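Local coordinates for nitronate monooxygenase family protein (Pseudomonas aeruginosa, PDB 4QIT) that uses FMN and molecular oxygen to carry out the oxidative denitrification of alkyl nitronates, with the toxin propionate 3-nitronate as its best substrate, at residues Q23-G28 and A241-T246; C161-E166 and G188-F193; Q182-G187 and D199-T204. The protein carries 1 engineered substitution. One frame throughout, in Å; residues are numbered along the deposited sequence.

Contact 1: Q23-G28 and A241-T246; sequences QAPMLG and AVQMGT. With FMN (flavin mononucleotide), chain C.
The backbone link is a hydrogen bond from Ala24 N to Met244 O, 2.8 Å long and nearly straight at 174°. Gln23 and Met244 form a parallel bridge here, their CA atoms 5.2 Å apart, and Gln23 CA adds a CH-O contact to the same oxygen.

Van der Waals contacts continue beyond the bridge. Ala24 CB lies 3.6 Å from Gly245 CA and also meets Gln243 CG. Pro25 CD approaches the amide end of Gln243, the two side chains crossing at about a right angle. CG beside the backbone N (chi1 -67°) and an extended chi2 carry Met26 SD to 3.5 Å from Gly245 O; the bend at chi3 then lays CE beside the same oxygen, while CB and CG lie against the benzenoid part of the flavin around C6.

This bridge joins the first and eighth strands, in chain order, of the eight-stranded parallel sheet, 21-23 and 241-244, and so closes the TIM barrel.

Several polar groups of both segments bind FMN. Gly245 N donates a 2.9 Å bond to O1P of the phosphate. Thr246 N donates one of equal length to O3P, which also accepts from Thr246 OG1. Gly224 N is also hydrogen-bonded to FMN. Gln243, its CG anti to the backbone N (chi1 175°) and its chain extended, lets NE2 donate a 2.9 Å hydrogen bond to the ribityl O2' of FMN. At the far end Leu27 N donates to flavin O4 across 2.8 Å, with a weak second bond to N5.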
loop_
_atom_site.group_PDB
_atom_site.type_symbol
_atom_site.label_atom_id
_atom_site.label_comp_id
_atom_site.label_asym_id
_atom_site.label_seq_id
_atom_site.Cartn_x
_atom_site.Cartn_y
_atom_site.Cartn_z
ATOM N N GLN A 23 -12.905 16.676 -3.971
ATOM C CA GLN A 23 -12.049 17.092 -2.867
ATOM C C GLN A 23 -12.571 16.380 -1.629
ATOM O O GLN A 23 -13.736 16.528 -1.281
ATOM C CB GLN A 23 -12.049 18.618 -2.695
ATOM C CG GLN A 23 -11.732 19.110 -1.276
ATOM C CD GLN A 23 -12.988 19.500 -0.511
ATOM O OE1 GLN A 23 -13.856 20.205 -1.044
ATOM N NE2 GLN A 23 -13.106 19.031 0.731
ATOM N N ALA A 24 -11.722 15.577 -0.992
ATOM C CA ALA A 24 -12.183 14.685 0.071
ATOM C C ALA A 24 -12.765 15.426 1.266
ATOM O O ALA A 24 -12.226 16.448 1.695
ATOM C CB ALA A 24 -11.050 13.765 0.526
ATOM N N PRO A 25 -13.870 14.908 1.814
ATOM C CA PRO A 25 -14.310 15.448 3.096
ATOM C C PRO A 25 -13.256 15.102 4.116
ATOM O O PRO A 25 -12.709 13.994 4.106
ATOM C CB PRO A 25 -15.595 14.672 3.399
ATOM C CG PRO A 25 -15.512 13.434 2.573
ATOM C CD PRO A 25 -14.684 13.767 1.364
ATOM N N MET A 26 -12.939 16.072 4.952
ATOM C CA MET A 26 -11.845 15.944 5.888
ATOM C C MET A 26 -12.234 16.629 7.168
ATOM O O MET A 26 -12.099 17.845 7.284
ATOM C CB MET A 26 -10.574 16.573 5.306
ATOM C CG MET A 26 -10.011 15.827 4.096
ATOM S SD MET A 26 -8.498 16.586 3.482
ATOM C CE MET A 26 -9.161 17.980 2.554
ATOM N N LEU A 27 -12.724 15.856 8.132
ATOM C CA LEU A 27 -13.221 16.451 9.356
ATOM C C LEU A 27 -12.114 17.257 10.041
ATOM O O LEU A 27 -11.012 16.746 10.273
ATOM C CB LEU A 27 -13.812 15.378 10.279
ATOM C CG LEU A 27 -14.572 15.875 11.511
ATOM C CD1 LEU A 27 -15.756 16.749 11.132
ATOM C CD2 LEU A 27 -15.037 14.664 12.319
ATOM N N GLY A 28 -12.399 18.535 10.301
ATOM C CA GLY A 28 -11.436 19.446 10.894
ATOM C C GLY A 28 -10.567 20.192 9.892
ATOM O O GLY A 28 -9.813 21.091 10.267
ATOM N N ALA A 241 -13.613 8.222 -11.328
ATOM C CA ALA A 241 -13.294 9.516 -10.733
ATOM C C ALA A 241 -12.197 9.328 -9.694
ATOM O O ALA A 241 -11.783 8.201 -9.421
ATOM C CB ALA A 241 -14.537 10.145 -10.097
ATOM N N VAL A 242 -11.724 10.431 -9.123
ATOM C CA VAL A 242 -10.773 10.378 -8.017
ATOM C C VAL A 242 -11.267 11.205 -6.838
ATOM O O VAL A 242 -12.069 12.143 -6.999
ATOM C CB VAL A 242 -9.360 10.869 -8.435
ATOM C CG1 VAL A 242 -8.832 10.020 -9.582
ATOM C CG2 VAL A 242 -9.369 12.362 -8.811
ATOM N N GLN A 243 -10.803 10.840 -5.649
ATOM C CA GLN A 243 -11.066 11.606 -4.443
ATOM C C GLN A 243 -9.714 11.902 -3.814
ATOM O O GLN A 243 -8.900 10.984 -3.613
ATOM C CB GLN A 243 -11.952 10.817 -3.477
ATOM C CG GLN A 243 -12.172 11.524 -2.151
ATOM C CD GLN A 243 -13.394 11.001 -1.429
ATOM O OE1 GLN A 243 -14.485 10.944 -1.999
ATOM N NE2 GLN A 243 -13.217 10.597 -0.177
ATOM N N MET A 244 -9.479 13.186 -3.529
ATOM C CA MET A 244 -8.167 13.686 -3.129
ATOM C C MET A 244 -8.289 14.532 -1.874
ATOM O O MET A 244 -9.016 15.524 -1.866
ATOM C CB MET A 244 -7.566 14.526 -4.272
ATOM C CG MET A 244 -7.262 13.707 -5.522
ATOM S SD MET A 244 -6.876 14.701 -6.975
ATOM C CE MET A 244 -5.324 15.417 -6.463
ATOM N N GLY A 245 -7.592 14.129 -0.813
ATOM C CA GLY A 245 -7.621 14.859 0.440
ATOM C C GLY A 245 -6.349 15.663 0.665
ATOM O O GLY A 245 -6.375 16.898 0.719
ATOM N N THR A 246 -5.231 14.954 0.795
ATOM C CA THR A 246 -3.954 15.589 1.120
ATOM C C THR A 246 -3.625 16.748 0.176
ATOM O O THR A 246 -3.134 17.793 0.612
ATOM C CB THR A 246 -2.825 14.547 1.095
ATOM O OG1 THR A 246 -3.135 13.519 2.043
ATOM C CG2 THR A 246 -1.487 15.170 1.472
HETATM N N1 FMN C . -12.637 10.529 5.008
HETATM C C2 FMN C . -13.919 10.557 5.540
HETATM O O2 FMN C . -14.747 9.749 5.139
HETATM N N3 FMN C . -14.288 11.490 6.483
HETATM C C4 FMN C . -13.345 12.393 6.926
HETATM O O4 FMN C . -13.621 13.235 7.775
HETATM C C4A FMN C . -12.063 12.361 6.408
HETATM N N5 FMN C . -11.150 13.270 6.874
HETATM C C5A FMN C . -9.871 13.291 6.374
HETATM C C6 FMN C . -8.987 14.241 6.867
HETATM C C7 FMN C . -7.694 14.312 6.388
HETATM C C7M FMN C . -6.805 15.382 6.955
HETATM C C8 FMN C . -7.267 13.403 5.420
HETATM C C8M FMN C . -5.857 13.456 4.905
HETATM C C9 FMN C . -8.160 12.443 4.931
HETATM C C9A FMN C . -9.477 12.382 5.402
HETATM N N10 FMN C . -10.395 11.443 4.930
HETATM C C10 FMN C . -11.690 11.432 5.443
HETATM C "C1'" FMN C . -9.980 10.425 3.898
HETATM C "C2'" FMN C . -10.284 10.855 2.474
HETATM O "O2'" FMN C . -11.660 10.719 2.229
HETATM C "C3'" FMN C . -9.544 9.983 1.468
HETATM O "O3'" FMN C . -9.660 8.609 1.771
HETATM C "C4'" FMN C . -8.078 10.349 1.535
HETATM O "O4'" FMN C . -7.947 11.739 1.765
HETATM C "C5'" FMN C . -7.434 10.013 0.201
HETATM O "O5'" FMN C . -6.064 9.997 0.465
HETATM P P FMN C . -5.114 11.190 0.016
HETATM O O1P FMN C . -5.754 11.943 -1.120
HETATM O O2P FMN C . -3.795 10.575 -0.340
HETATM O O3P FMN C . -5.011 12.074 1.214
#

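Contact 2: C161-E166 and G188-F193; sequences CATTPE and GSRGVF. Engineered in segment 188-193: Ser189 (natural residue His). With NIE (nitroethane), chain D; FMN (flavin mononucleotide), chain C.
This is a buried, mainly van der Waals contact at the C-terminal end of a TIM-barrel strand, where the turn between strand 157-162 and helix 165-173 meets the loop following the short strand 188-189. No direct hydrogen bond crosses between the two segments; a water makes the polar link, donating to Cys161 O at 2.8 Å and to Gly191 O at 2.7 Å.

Thr163 is central to the packing. Its CG2 rests on the peptide between Gly191 and Val192, 3.7 Å from Val192 N, while OG1 passes Val192 CG2 with the two side chains at about a right angle. A chi1 of 69° sets OG1 between the backbone N and the carbonyl carbon, and the hydroxyl is hydrogen-bonded to Glu167, whose carboxylate also accepts from Phe193 N. Arg190, bent at chi3 (47°), folds NH2 back to 3.7 Å from Thr163 CB in an oblique approach, and its NE forms a salt bridge with Asp199. On the strand itself, Cys161 SG faces Gly191 CA at 4.2 Å, where the absence of a side chain lets the loop come in close.

The other end of segment 188-193 reaches the active site. The N-H of Ser189, an engineered residue in place of the natural His, donates an almost straight bond (169°) of 2.8 Å to O4 of nitroethane, and its OG lies beside C1 of that ligand.

Phe193 turns the edge of its ring to the strand, with CE1 3.3 Å from Cys161 O, which lies in the ring plane.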
loop_
_atom_site.group_PDB
_atom_site.type_symbol
_atom_site.label_atom_id
_atom_site.label_comp_id
_atom_site.label_asym_id
_atom_site.label_seq_id
_atom_site.Cartn_x
_atom_site.Cartn_y
_atom_site.Cartn_z
ATOM N N CYS A 161 -17.275 4.501 1.189
ATOM C CA CYS A 161 -15.885 4.085 1.101
ATOM C C CYS A 161 -15.715 2.594 1.409
ATOM O O CYS A 161 -16.365 2.054 2.323
ATOM C CB CYS A 161 -15.067 4.905 2.091
ATOM S SG CYS A 161 -13.333 4.493 2.128
ATOM N N ALA A 162 -14.857 1.927 0.644
ATOM C CA ALA A 162 -14.493 0.535 0.924
ATOM C C ALA A 162 -12.995 0.357 0.746
ATOM O O ALA A 162 -12.387 1.043 -0.089
ATOM C CB ALA A 162 -15.244 -0.409 0.005
ATOM N N THR A 163 -12.401 -0.562 1.509
ATOM C CA THR A 163 -10.959 -0.819 1.419
ATOM C C THR A 163 -10.621 -2.178 0.818
ATOM O O THR A 163 -9.455 -2.474 0.585
ATOM C CB THR A 163 -10.232 -0.687 2.784
ATOM O OG1 THR A 163 -10.631 -1.759 3.652
ATOM C CG2 THR A 163 -10.506 0.667 3.424
ATOM N N THR A 164 -11.640 -3.006 0.585
ATOM C CA THR A 164 -11.429 -4.358 0.061
ATOM C C THR A 164 -12.586 -4.723 -0.847
ATOM O O THR A 164 -13.658 -4.126 -0.753
ATOM C CB THR A 164 -11.413 -5.429 1.181
ATOM O OG1 THR A 164 -12.721 -5.513 1.767
ATOM C CG2 THR A 164 -10.370 -5.115 2.249
ATOM N N PRO A 165 -12.385 -5.727 -1.707
ATOM C CA PRO A 165 -13.497 -6.251 -2.514
ATOM C C PRO A 165 -14.672 -6.735 -1.658
ATOM O O PRO A 165 -15.830 -6.576 -2.068
ATOM C CB PRO A 165 -12.851 -7.428 -3.239
ATOM C CG PRO A 165 -11.425 -6.991 -3.426
ATOM C CD PRO A 165 -11.089 -6.292 -2.133
ATOM N N GLU A 166 -14.391 -7.300 -0.488
ATOM C CA GLU A 166 -15.463 -7.751 0.400
ATOM C C GLU A 166 -16.289 -6.564 0.906
ATOM O O GLU A 166 -17.519 -6.619 0.953
ATOM C CB GLU A 166 -14.905 -8.581 1.566
ATOM C CG GLU A 166 -14.248 -9.919 1.164
ATOM C CD GLU A 166 -12.949 -9.769 0.378
ATOM O OE1 GLU A 166 -12.255 -8.734 0.522
ATOM O OE2 GLU A 166 -12.613 -10.692 -0.395
ATOM N N GLY A 188 -5.535 10.104 6.726
ATOM C CA GLY A 188 -6.670 10.098 7.638
ATOM C C GLY A 188 -7.117 8.695 8.004
ATOM O O GLY A 188 -6.355 7.727 7.868
ATOM N N SER A 189 -8.350 8.584 8.484
ATOM C CA SER A 189 -8.820 7.302 9.012
ATOM C C SER A 189 -9.016 6.261 7.910
ATOM O O SER A 189 -9.600 6.541 6.853
ATOM C CB SER A 189 -10.118 7.476 9.806
ATOM O OG SER A 189 -9.902 8.312 10.936
ATOM N N ARG A 190 -8.534 5.051 8.167
ATOM C CA ARG A 190 -8.798 3.959 7.236
ATOM C C ARG A 190 -10.274 3.565 7.259
ATOM O O ARG A 190 -10.887 3.468 8.317
ATOM C CB ARG A 190 -7.898 2.761 7.524
ATOM C CG ARG A 190 -6.462 3.069 7.120
ATOM C CD ARG A 190 -5.563 1.875 6.944
ATOM N NE ARG A 190 -6.118 0.767 6.156
ATOM C CZ ARG A 190 -6.363 0.762 4.846
ATOM N NH1 ARG A 190 -6.167 1.837 4.093
ATOM N NH2 ARG A 190 -6.817 -0.348 4.284
ATOM N N GLY A 191 -10.839 3.325 6.080
ATOM C CA GLY A 191 -12.260 3.031 5.969
ATOM C C GLY A 191 -12.645 1.600 6.292
ATOM O O GLY A 191 -13.747 1.176 5.946
ATOM N N VAL A 192 -11.751 0.854 6.943
ATOM C CA VAL A 192 -11.993 -0.549 7.287
ATOM C C VAL A 192 -13.274 -0.712 8.108
ATOM O O VAL A 192 -13.468 -0.011 9.106
ATOM C CB VAL A 192 -10.813 -1.129 8.085
ATOM C CG1 VAL A 192 -11.100 -2.594 8.460
ATOM C CG2 VAL A 192 -9.523 -1.023 7.298
ATOM N N PHE A 193 -14.153 -1.621 7.682
ATOM C CA PHE A 193 -15.455 -1.780 8.342
ATOM C C PHE A 193 -15.317 -2.379 9.741
ATOM O O PHE A 193 -15.917 -1.880 10.698
ATOM C CB PHE A 193 -16.394 -2.679 7.518
ATOM C CG PHE A 193 -17.017 -2.011 6.312
ATOM C CD1 PHE A 193 -16.458 -0.881 5.728
ATOM C CD2 PHE A 193 -18.171 -2.549 5.747
ATOM C CE1 PHE A 193 -17.049 -0.290 4.610
ATOM C CE2 PHE A 193 -18.766 -1.964 4.636
ATOM C CZ PHE A 193 -18.198 -0.828 4.064
HETATM N N3 NIE D . -9.769 11.579 9.556
HETATM C C1 NIE D . -11.766 10.477 10.208
HETATM C C2 NIE D . -11.002 11.781 10.229
HETATM O O4 NIE D . -9.769 10.987 8.480
HETATM O O5 NIE D . -8.610 11.671 10.271
HETATM N N1 FMN C . -12.637 10.529 5.008
HETATM C C2 FMN C . -13.919 10.557 5.540
HETATM O O2 FMN C . -14.747 9.749 5.139
HETATM N N3 FMN C . -14.288 11.490 6.483
HETATM C C4 FMN C . -13.345 12.393 6.926
HETATM O O4 FMN C . -13.621 13.235 7.775
HETATM C C4A FMN C . -12.063 12.361 6.408
HETATM N N5 FMN C . -11.150 13.270 6.874
HETATM C C5A FMN C . -9.871 13.291 6.374
HETATM C C6 FMN C . -8.987 14.241 6.867
HETATM C C7 FMN C . -7.694 14.312 6.388
HETATM C C7M FMN C . -6.805 15.382 6.955
HETATM C C8 FMN C . -7.267 13.403 5.420
HETATM C C8M FMN C . -5.857 13.456 4.905
HETATM C C9 FMN C . -8.160 12.443 4.931
HETATM C C9A FMN C . -9.477 12.382 5.402
HETATM N N10 FMN C . -10.395 11.443 4.930
HETATM C C10 FMN C . -11.690 11.432 5.443
HETATM C "C1'" FMN C . -9.980 10.425 3.898
HETATM C "C2'" FMN C . -10.284 10.855 2.474
HETATM O "O2'" FMN C . -11.660 10.719 2.229
HETATM C "C3'" FMN C . -9.544 9.983 1.468
HETATM O "O3'" FMN C . -9.660 8.609 1.771
HETATM C "C4'" FMN C . -8.078 10.349 1.535
HETATM O "O4'" FMN C . -7.947 11.739 1.765
HETATM C "C5'" FMN C . -7.434 10.013 0.201
HETATM O "O5'" FMN C . -6.064 9.997 0.465
HETATM P P FMN C . -5.114 11.190 0.016
HETATM O O1P FMN C . -5.754 11.943 -1.120
HETATM O O2P FMN C . -3.795 10.575 -0.340
HETATM O O3P FMN C . -5.011 12.074 1.214
HETATM O O HOH W 1 -15.373 3.003 4.792
#

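Contact 3: Q182-G187 and D199-T204. With FMN (flavin mononucleotide), chain C.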
loop_
_atom_site.group_PDB
_atom_site.type_symbol
_atom_site.label_atom_id
_atom_site.label_comp_id
_atom_site.label_asym_id
_atom_site.label_seq_id
_atom_site.Cartn_x
_atom_site.Cartn_y
_atom_site.Cartn_z
ATOM N N GLN A 182 -10.623 3.164 -1.185
ATOM C CA GLN A 182 -9.548 3.783 -0.421
ATOM C C GLN A 182 -8.353 2.852 -0.285
ATOM O O GLN A 182 -8.413 1.840 0.436
ATOM C CB GLN A 182 -10.039 4.194 0.963
ATOM C CG GLN A 182 -9.027 5.029 1.715
ATOM C CD GLN A 182 -9.283 5.056 3.217
ATOM O OE1 GLN A 182 -9.362 4.008 3.849
ATOM N NE2 GLN A 182 -9.392 6.255 3.795
ATOM N N GLY A 183 -7.260 3.219 -0.943
ATOM C CA GLY A 183 -6.029 2.451 -0.875
ATOM C C GLY A 183 -5.250 2.763 0.394
ATOM O O GLY A 183 -5.520 3.760 1.091
ATOM N N ILE A 184 -4.247 1.923 0.671
ATOM C CA ILE A 184 -3.415 2.073 1.859
ATOM C C ILE A 184 -2.704 3.433 1.881
ATOM O O ILE A 184 -2.397 3.956 2.950
ATOM C CB ILE A 184 -2.400 0.891 2.007
ATOM C CG1 ILE A 184 -1.872 0.776 3.447
ATOM C CG2 ILE A 184 -1.247 1.050 1.046
ATOM C CD1 ILE A 184 -2.931 0.607 4.499
ATOM N N GLU A 185 -2.498 4.014 0.701
ATOM C CA GLU A 185 -1.857 5.326 0.568
ATOM C C GLU A 185 -2.608 6.444 1.270
ATOM O O GLU A 185 -2.016 7.473 1.618
ATOM C CB GLU A 185 -1.766 5.714 -0.910
ATOM C CG GLU A 185 -0.666 5.032 -1.708
ATOM C CD GLU A 185 -1.085 3.752 -2.407
ATOM O OE1 GLU A 185 -1.959 3.009 -1.899
ATOM O OE2 GLU A 185 -0.508 3.469 -3.481
ATOM N N ALA A 186 -3.919 6.276 1.429
ATOM C CA ALA A 186 -4.774 7.389 1.840
ATOM C C ALA A 186 -4.412 7.968 3.183
ATOM O O ALA A 186 -4.015 7.246 4.108
ATOM C CB ALA A 186 -6.229 6.974 1.844
ATOM N N GLY A 187 -4.581 9.280 3.294
ATOM C CA GLY A 187 -4.448 9.952 4.570
ATOM C C GLY A 187 -5.692 9.838 5.434
ATOM O O GLY A 187 -6.788 9.543 4.951
ATOM N N ASP A 199 -6.662 -5.898 8.812
ATOM C CA ASP A 199 -6.665 -4.914 7.734
ATOM C C ASP A 199 -5.854 -5.487 6.580
ATOM O O ASP A 199 -4.643 -5.655 6.705
ATOM C CB ASP A 199 -6.025 -3.611 8.220
ATOM C CG ASP A 199 -6.187 -2.459 7.243
ATOM O OD1 ASP A 199 -6.576 -2.668 6.065
ATOM O OD2 ASP A 199 -5.903 -1.309 7.660
ATOM N N ALA A 200 -6.514 -5.778 5.460
ATOM C CA ALA A 200 -5.810 -6.322 4.294
ATOM C C ALA A 200 -4.796 -5.316 3.727
ATOM O O ALA A 200 -3.859 -5.706 3.024
ATOM C CB ALA A 200 -6.804 -6.725 3.215
ATOM N N ALA A 201 -4.999 -4.028 4.021
ATOM C CA ALA A 201 -4.048 -2.980 3.631
ATOM C C ALA A 201 -3.643 -3.063 2.149
ATOM O O ALA A 201 -2.460 -3.166 1.799
ATOM C CB ALA A 201 -2.823 -3.019 4.549
ATOM N N ILE A 202 -4.653 -3.016 1.284
ATOM C CA ILE A 202 -4.456 -3.106 -0.157
ATOM C C ILE A 202 -4.110 -1.735 -0.740
ATOM O O ILE A 202 -4.759 -0.726 -0.413
ATOM C CB ILE A 202 -5.727 -3.641 -0.840
ATOM C CG1 ILE A 202 -6.144 -4.977 -0.213
ATOM C CG2 ILE A 202 -5.518 -3.783 -2.334
ATOM C CD1 ILE A 202 -7.474 -5.498 -0.727
ATOM N N GLY A 203 -3.079 -1.685 -1.573
ATOM C CA GLY A 203 -2.669 -0.432 -2.184
ATOM C C GLY A 203 -3.656 0.022 -3.240
ATOM O O GLY A 203 -4.377 -0.797 -3.828
ATOM N N THR A 204 -3.657 1.321 -3.504
ATOM C CA THR A 204 -4.585 1.918 -4.459
ATOM C C THR A 204 -4.546 1.252 -5.846
ATOM O O THR A 204 -5.596 0.979 -6.438
ATOM C CB THR A 204 -4.325 3.433 -4.590
ATOM O OG1 THR A 204 -4.536 4.063 -3.328
ATOM C CG2 THR A 204 -5.252 4.064 -5.613
HETATM N N1 FMN C . -12.637 10.529 5.008
HETATM C C2 FMN C . -13.919 10.557 5.540
HETATM O O2 FMN C . -14.747 9.749 5.139
HETATM N N3 FMN C . -14.288 11.490 6.483
HETATM C C4 FMN C . -13.345 12.393 6.926
HETATM O O4 FMN C . -13.621 13.235 7.775
HETATM C C4A FMN C . -12.063 12.361 6.408
HETATM N N5 FMN C . -11.150 13.270 6.874
HETATM C C5A FMN C . -9.871 13.291 6.374
HETATM C C6 FMN C . -8.987 14.241 6.867
HETATM C C7 FMN C . -7.694 14.312 6.388
HETATM C C7M FMN C . -6.805 15.382 6.955
HETATM C C8 FMN C . -7.267 13.403 5.420
HETATM C C8M FMN C . -5.857 13.456 4.905
HETATM C C9 FMN C . -8.160 12.443 4.931
HETATM C C9A FMN C . -9.477 12.382 5.402
HETATM N N10 FMN C . -10.395 11.443 4.930
HETATM C C10 FMN C . -11.690 11.432 5.443
HETATM C "C1'" FMN C . -9.980 10.425 3.898
HETATM C "C2'" FMN C . -10.284 10.855 2.474
HETATM O "O2'" FMN C . -11.660 10.719 2.229
HETATM C "C3'" FMN C . -9.544 9.983 1.468
HETATM O "O3'" FMN C . -9.660 8.609 1.771
HETATM C "C4'" FMN C . -8.078 10.349 1.535
HETATM O "O4'" FMN C . -7.947 11.739 1.765
HETATM C "C5'" FMN C . -7.434 10.013 0.201
HETATM O "O5'" FMN C . -6.064 9.997 0.465
HETATM P P FMN C . -5.114 11.190 0.016
HETATM O O1P FMN C . -5.754 11.943 -1.120
HETATM O O2P FMN C . -3.795 10.575 -0.340
HETATM O O3P FMN C . -5.011 12.074 1.214
HETATM O O HOH W 2 -6.790 0.067 1.476
#
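Ile184 N donates to Ile202 O over 2.9 Å, the first of two hydrogen bonds that join the loop after TIM-barrel strand 178-182 to the approach to helix 204-212. Gly183 CA makes a CH-O contact with the same oxygen. A water donates to Ile202 O as well and to Gln182 O, so the carbonyl of Ile202 is held from more than one direction.

The second bond is nearly straight, at 170°: Thr204 N, at the start of the helix, donates across 2.9 Å to Glu185 OE1, meeting it on the syn side, somewhat out of the carboxylate plane. A chi2 of 92° bends the glutamate to bring its carboxylate there. Glu185 OE2 has a weak bond to Ala206 N of the second subunit.

Apolar contact comes from Ile184, whose CD1 meets Ala201 CB at 3.6 Å while CG2 lies over Gly203 CA; Ile184 of the second subunit packs against the same side chain.

FMN is gripped from the strand end and from beyond the Gly183-Ala186 type I turn. Gly187 N donates a 3.3 Å bond to the ester oxygen O5', and Gln182 NE2 reaches the ribityl O3' at 3.1 Å, with an N-H...O angle of 163°.

In the fold
From the N terminus, the chain leaves strand 21-23 through segment 23-28, and contact 1 is completed only when strand 241-244 arrives, more than 200 residues later. Contacts 2 and 3 both fall within that long loop. Their segments alternate, 161-166, 182-187, 188-193 and 199-204, so their two loops cross. Contact 1 brings together the first and eighth barrel strands, whereas contacts 2 and 3 tie the ends of strands 157-162 and 178-182 to the excursion preceding helix 204-212. The latter two touch directly, with Gly191 N 2.8 Å from Gln182 OE1, probably a hydrogen bond. Contact 1 touches neither, yet all three meet FMN, and contacts 2 and 3 also reach the second subunit.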